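Local structure of fructose-bisphosphate aldolase class I (Thermoproteus tenax, 1W8S) at residues D174-K179 / K192-V197; V199-G204 / L226-G231. The protein is a class I fructose-bisphosphate aldolase of the DeoC/LacD family, folded as a TIM barrel and assembled from several copies of the same chain. The protein carries 2 engineered substitutions. All blocks are in the same frame, centred on the assembly; numbering follows the deposited sequence.

Contact 1. Residues D174-K179 / K192-V197; sequences DAMKIK and KVAGKV. With FBP (1,6-di-O-phosphono-beta-D-fructofuranose), chain O.
Met176 and Val197 meet at about a right angle on the outer side of a TIM barrel, within the beta-alpha-beta unit of strand 175-179, helix 184-193 and strand 199-202. The methyl end of the methionine does the touching: CE of Met176 lies 3.6 Å from CG1 of Val197 and equally close, 3.6 Å, to CB of Ala194. The chain leaves the backbone with CG between N and the carbonyl carbon and bends at its last torsion (chi3 77°), which turns CE toward both residues. A flexible thioether suits this place, since it can curl to fit two small apolar groups. One methyl of Val197, CG1, serves both Met176 and the backbone at Ala175. Set opposite its own N (chi1 177°), CG1 of Val197 rests 3.5 Å from CA of Ala175, whose own CB points away from it and packs on Phe8. Ala194 and Val197 are the two ends of a type II' turn, closed by Val197 N to Ala194 O at 3.1 Å, so one turn presents both partners to Met176. Gly195, with its positive phi of 60°, fits the second position of that turn.

Farther out, helix 158-171 covers the same apolar patch, Ala165 and Ala168 against Met176 and Leu169 against Val197. Asp174 secures the start of the strand through OD2 to Leu141 N, while OD1 forms a salt bridge with Lys67 of a second subunit. Strand alternation sends the lysines to the other side, into the ligand pocket. Lys179 reaches a phosphate of FBP and is also salt-bridged to Glu155; its NZ donates to O6P at 2.8 Å. NZ of Lys177 donates a hydrogen bond of 2.6 Å to O2 of FBP.

Contact 2. Residues V199-G204 / L226-G231; sequences VLMSGG and LGIAVG. With FBP (1,6-di-O-phosphono-beta-D-fructofuranose), chain O.
Met201 and Ile228 run alongside each other in the same direction, on neighbouring parallel strands of the TIM barrel, with SD of Met201 4.0 Å from CG2 of Ile228. They face outward, where helix 210-222 of this beta-alpha-beta unit packs Phe213 and Val220 on the methionine. Leu200, Ser202 and Ala229 point to the opposite face, the barrel interior. There the CD2 methyl of Leu200 lies 3.7 Å from C of Gly227. At the phi of Gly227, 154°, a CB would be pushed against the carbonyl O of Leu226, which only glycine avoids. Beneath the side chains the strands are joined by nearly straight bonds, Met201 N to Gly227 O (2.9 Å) and Ala229 N to Met201 O (2.7 Å).

One more bond, Gly203 N to Ala229 O, carries the pairing up to the FBP pocket. Ser202, its OG opposite the backbone N (chi1 -163°), shares a hydrogen bond of 2.7 Å between OG and FBP O2. Gly203 lets the phosphate approach its backbone. Gly204 N donates to O3P at 2.7 Å, and Gly231, the N-cap of a short helix whose dipole may favour the anion, donates from N to O2P at 2.9 Å.

Contacts 1 and 2 follow one another along the chain, their centres about 12 Å apart, and they are joined because strands 175-179 and 199-202 are neighbours in the barrel sheet. Two probable backbone hydrogen bonds tie them, Met176 O to Leu200 N at 2.8 Å and Ile178 O to Ser202 N at 2.9 Å. On the helix side, Ile178 CD1 packs against Val199 CG1 at 3.8 Å; inside the barrel, CD of Lys177 rests 3.6 Å from CB of Ala229. Contact 1 supplies Lys179 to the phosphate of P2 and contact 2 backbone N-H groups to that of P1, and both Lys177 and Ser202 converge on O2; His25, Asp24, His29 and Arg232 bind FBP as well.

Contact 1. Residues D174-K179 / K192-V197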
loop_
_atom_site.group_PDB
_atom_site.type_symbol
_atom_site.label_atom_id
_atom_site.label_comp_id
_atom_site.label_asym_id
_atom_site.label_seq_id
_atom_site.Cartn_x
_atom_site.Cartn_y
_atom_site.Cartn_z
ATOM N N ASP E 174 0.796 -19.080 19.515
ATOM C CA ASP E 174 0.367 -19.829 20.687
ATOM C C ASP E 174 0.590 -21.341 20.466
ATOM O O ASP E 174 0.717 -22.077 21.410
ATOM C CB ASP E 174 -1.101 -19.545 20.996
ATOM C CG ASP E 174 -1.366 -18.076 21.221
ATOM O OD1 ASP E 174 -0.551 -17.435 21.952
ATOM O OD2 ASP E 174 -2.330 -17.467 20.675
ATOM N N ALA E 175 0.561 -21.762 19.208
ATOM C CA ALA E 175 1.010 -23.074 18.753
ATOM C C ALA E 175 1.582 -22.868 17.363
ATOM O O ALA E 175 1.319 -21.834 16.706
ATOM C CB ALA E 175 -0.174 -24.048 18.696
ATOM N N MET E 176 2.292 -23.861 16.848
ATOM C CA MET E 176 2.856 -23.712 15.510
ATOM C C MET E 176 2.836 -25.017 14.730
ATOM O O MET E 176 2.793 -26.111 15.314
ATOM C CB MET E 176 4.290 -23.161 15.580
ATOM C CG MET E 176 5.333 -24.149 16.126
ATOM S SD MET E 176 7.008 -23.425 16.226
ATOM C CE MET E 176 6.793 -22.435 17.686
ATOM N N LYS E 177 2.913 -24.877 13.414
ATOM C CA LYS E 177 3.010 -25.976 12.485
ATOM C C LYS E 177 4.251 -25.764 11.655
ATOM O O LYS E 177 4.454 -24.682 11.116
ATOM C CB LYS E 177 1.782 -26.010 11.590
ATOM C CG LYS E 177 1.865 -26.981 10.438
ATOM C CD LYS E 177 0.460 -27.293 9.820
ATOM C CE LYS E 177 -0.192 -26.083 9.151
ATOM N NZ LYS E 177 -1.224 -26.433 8.122
ATOM N N ILE E 178 5.120 -26.762 11.600
ATOM C CA ILE E 178 6.365 -26.687 10.836
ATOM C C ILE E 178 6.628 -28.029 10.151
ATOM O O ILE E 178 6.029 -29.036 10.520
ATOM C CB ILE E 178 7.574 -26.309 11.732
ATOM C CG1 ILE E 178 7.852 -27.403 12.769
ATOM C CG2 ILE E 178 7.363 -24.943 12.390
ATOM C CD1 ILE E 178 9.028 -27.122 13.635
ATOM N N LYS E 179 7.532 -28.028 9.177
ATOM C CA LYS E 179 7.902 -29.235 8.433
ATOM C C LYS E 179 8.872 -30.099 9.232
ATOM O O LYS E 179 9.691 -29.609 9.996
ATOM C CB LYS E 179 8.540 -28.844 7.072
ATOM C CG LYS E 179 7.509 -28.148 6.132
ATOM C CD LYS E 179 7.960 -28.037 4.666
ATOM C CE LYS E 179 6.744 -27.720 3.781
ATOM N NZ LYS E 179 7.036 -27.585 2.309
ATOM N N LYS E 192 13.017 -27.661 20.699
ATOM C CA LYS E 192 13.635 -26.984 21.830
ATOM C C LYS E 192 13.567 -25.472 21.683
ATOM O O LYS E 192 13.192 -24.766 22.626
ATOM C CB LYS E 192 15.084 -27.417 22.046
ATOM C CG LYS E 192 15.755 -26.698 23.245
ATOM C CD LYS E 192 17.198 -27.148 23.458
ATOM C CE LYS E 192 17.882 -26.359 24.607
ATOM N NZ LYS E 192 18.948 -27.197 25.224
ATOM N N VAL E 193 13.880 -24.959 20.498
ATOM C CA VAL E 193 13.967 -23.519 20.324
ATOM C C VAL E 193 12.579 -22.861 20.290
ATOM O O VAL E 193 12.471 -21.648 20.459
ATOM C CB VAL E 193 14.784 -23.115 19.052
ATOM C CG1 VAL E 193 16.185 -23.651 19.123
ATOM C CG2 VAL E 193 14.075 -23.567 17.790
ATOM N N ALA E 194 11.542 -23.667 20.044
ATOM C CA ALA E 194 10.158 -23.231 20.101
ATOM C C ALA E 194 9.716 -23.010 21.563
ATOM O O ALA E 194 8.673 -22.420 21.816
ATOM C CB ALA E 194 9.286 -24.267 19.454
ATOM N N GLY E 195 10.494 -23.525 22.522
ATOM C CA GLY E 195 10.260 -23.284 23.940
ATOM C C GLY E 195 8.900 -23.761 24.410
ATOM O O GLY E 195 8.505 -24.908 24.152
ATOM N N LYS E 196 8.159 -22.876 25.089
ATOM C CA LYS E 196 6.826 -23.190 25.610
ATOM C C LYS E 196 5.720 -23.306 24.535
ATOM O O LYS E 196 4.576 -23.656 24.858
ATOM C CB LYS E 196 6.361 -22.048 26.546
ATOM C CG LYS E 196 7.194 -21.841 27.794
ATOM C CD LYS E 196 6.700 -20.533 28.494
ATOM C CE LYS E 196 7.303 -20.359 29.859
ATOM N NZ LYS E 196 6.599 -19.308 30.611
ATOM N N VAL E 197 6.013 -22.956 23.286
ATOM C CA VAL E 197 4.983 -23.028 22.231
ATOM C C VAL E 197 5.012 -24.448 21.614
ATOM O O VAL E 197 6.058 -24.906 21.102
ATOM C CB VAL E 197 5.160 -21.927 21.168
ATOM C CG1 VAL E 197 4.130 -22.062 20.063
ATOM C CG2 VAL E 197 5.077 -20.527 21.826
HETATM P P1 FBP O . -0.509 -32.154 4.598
HETATM O O1P FBP O . -1.319 -32.651 3.465
HETATM O O2P FBP O . -0.320 -33.160 5.772
HETATM O O3P FBP O . 0.893 -31.688 4.191
HETATM O O1 FBP O . -1.300 -30.906 5.196
HETATM C C1 FBP O . -0.741 -30.112 6.220
HETATM C C2 FBP O . -0.400 -28.727 5.651
HETATM O O2 FBP O . 0.245 -27.923 6.664
HETATM C C3 FBP O . -1.612 -27.963 5.099
HETATM O O3 FBP O . -2.425 -27.341 6.081
HETATM C C4 FBP O . -0.920 -26.968 4.169
HETATM O O4 FBP O . -1.733 -26.443 3.134
HETATM C C5 FBP O . 0.181 -27.833 3.571
HETATM O O5 FBP O . 0.519 -28.819 4.562
HETATM C C6 FBP O . 1.387 -26.980 3.195
HETATM O O6 FBP O . 2.425 -27.829 2.738
HETATM P P2 FBP O . 3.095 -27.621 1.280
HETATM O O4P FBP O . 3.400 -29.001 0.748
HETATM O O5P FBP O . 2.158 -26.794 0.397
HETATM O O6P FBP O . 4.479 -26.960 1.414
#

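Contact 2. Residues V199-G204 / L226-G231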
loop_
_atom_site.group_PDB
_atom_site.type_symbol
_atom_site.label_atom_id
_atom_site.label_comp_id
_atom_site.label_asym_id
_atom_site.label_seq_id
_atom_site.Cartn_x
_atom_site.Cartn_y
_atom_site.Cartn_z
ATOM N N VAL E 199 4.569 -27.679 19.134
ATOM C CA VAL E 199 4.908 -27.893 17.737
ATOM C C VAL E 199 4.094 -29.043 17.179
ATOM O O VAL E 199 4.035 -30.119 17.771
ATOM C CB VAL E 199 6.417 -28.255 17.573
ATOM C CG1 VAL E 199 6.731 -28.747 16.148
ATOM C CG2 VAL E 199 7.292 -27.069 17.878
ATOM N N LEU E 200 3.487 -28.779 16.032
ATOM C CA LEU E 200 2.765 -29.724 15.209
ATOM C C LEU E 200 3.522 -29.945 13.923
ATOM O O LEU E 200 3.938 -28.996 13.257
ATOM C CB LEU E 200 1.386 -29.169 14.872
ATOM C CG LEU E 200 0.385 -29.024 16.018
ATOM C CD1 LEU E 200 -0.859 -28.287 15.529
ATOM C CD2 LEU E 200 0.016 -30.396 16.610
ATOM N N MET E 201 3.715 -31.195 13.567
ATOM C CA MET E 201 4.390 -31.551 12.329
ATOM C C MET E 201 3.369 -31.487 11.209
ATOM O O MET E 201 2.295 -32.064 11.311
ATOM C CB MET E 201 4.944 -32.982 12.430
ATOM C CG MET E 201 5.440 -33.602 11.104
ATOM S SD MET E 201 4.574 -35.151 10.681
ATOM C CE MET E 201 5.508 -35.664 9.263
ATOM N N SER E 202 3.715 -30.781 10.137
ATOM C CA SER E 202 2.934 -30.788 8.910
ATOM C C SER E 202 3.144 -32.118 8.203
ATOM O O SER E 202 4.277 -32.519 7.975
ATOM C CB SER E 202 3.440 -29.650 8.011
ATOM O OG SER E 202 2.481 -29.373 7.018
ATOM N N GLY E 203 2.067 -32.809 7.849
ATOM C CA GLY E 203 2.170 -34.150 7.289
ATOM C C GLY E 203 3.024 -34.311 6.043
ATOM O O GLY E 203 3.831 -35.256 5.972
ATOM N N GLY E 204 2.841 -33.416 5.069
ATOM C CA GLY E 204 3.536 -33.464 3.790
ATOM C C GLY E 204 2.862 -34.365 2.750
ATOM O O GLY E 204 1.813 -34.981 3.035
ATOM N N LEU E 226 4.204 -31.848 19.926
ATOM C CA LEU E 226 2.856 -32.049 20.413
ATOM C C LEU E 226 2.084 -33.064 19.581
ATOM O O LEU E 226 1.186 -33.716 20.083
ATOM C CB LEU E 226 2.081 -30.727 20.439
ATOM C CG LEU E 226 0.656 -30.814 20.967
ATOM C CD1 LEU E 226 0.616 -31.182 22.447
ATOM C CD2 LEU E 226 -0.062 -29.537 20.722
ATOM N N GLY E 227 2.419 -33.173 18.308
ATOM C CA GLY E 227 1.672 -34.039 17.413
ATOM C C GLY E 227 1.749 -33.612 15.955
ATOM O O GLY E 227 2.770 -33.093 15.508
ATOM N N ILE E 228 0.665 -33.841 15.214
ATOM C CA ILE E 228 0.717 -33.686 13.781
ATOM C C ILE E 228 -0.504 -32.933 13.264
ATOM O O ILE E 228 -1.569 -33.002 13.865
ATOM C CB ILE E 228 0.861 -35.064 13.099
ATOM C CG1 ILE E 228 -0.422 -35.898 13.216
ATOM C CG2 ILE E 228 2.015 -35.849 13.735
ATOM C CD1 ILE E 228 -0.331 -37.263 12.557
ATOM N N ALA E 229 -0.301 -32.202 12.169
ATOM C CA ALA E 229 -1.374 -31.594 11.418
ATOM C C ALA E 229 -1.260 -32.245 10.049
ATOM O O ALA E 229 -0.318 -31.978 9.326
ATOM C CB ALA E 229 -1.204 -30.079 11.342
ATOM N N VAL E 230 -2.176 -33.165 9.752
ATOM C CA VAL E 230 -2.029 -34.088 8.633
ATOM C C VAL E 230 -3.260 -33.985 7.727
ATOM O O VAL E 230 -4.389 -33.940 8.200
ATOM C CB VAL E 230 -1.859 -35.561 9.156
ATOM C CG1 VAL E 230 -3.033 -36.001 10.034
ATOM C CG2 VAL E 230 -1.624 -36.566 8.027
ATOM N N GLY E 231 -3.021 -33.955 6.418
ATOM C CA GLY E 231 -4.068 -33.933 5.428
ATOM C C GLY E 231 -3.901 -35.100 4.480
ATOM O O GLY E 231 -4.556 -36.124 4.647
HETATM P P1 FBP O . -0.509 -32.154 4.598
HETATM O O1P FBP O . -1.319 -32.651 3.465
HETATM O O2P FBP O . -0.320 -33.160 5.772
HETATM O O3P FBP O . 0.893 -31.688 4.191
HETATM O O1 FBP O . -1.300 -30.906 5.196
HETATM C C1 FBP O . -0.741 -30.112 6.220
HETATM C C2 FBP O . -0.400 -28.727 5.651
HETATM O O2 FBP O . 0.245 -27.923 6.664
HETATM C C3 FBP O . -1.612 -27.963 5.099
HETATM O O3 FBP O . -2.425 -27.341 6.081
HETATM C C4 FBP O . -0.920 -26.968 4.169
HETATM O O4 FBP O . -1.733 -26.443 3.134
HETATM C C5 FBP O . 0.181 -27.833 3.571
HETATM O O5 FBP O . 0.519 -28.819 4.562
HETATM C C6 FBP O . 1.387 -26.980 3.195
HETATM O O6 FBP O . 2.425 -27.829 2.738
HETATM P P2 FBP O . 3.095 -27.621 1.280
HETATM O O4P FBP O . 3.400 -29.001 0.748
HETATM O O5P FBP O . 2.158 -26.794 0.397
HETATM O O6P FBP O . 4.479 -26.960 1.414
#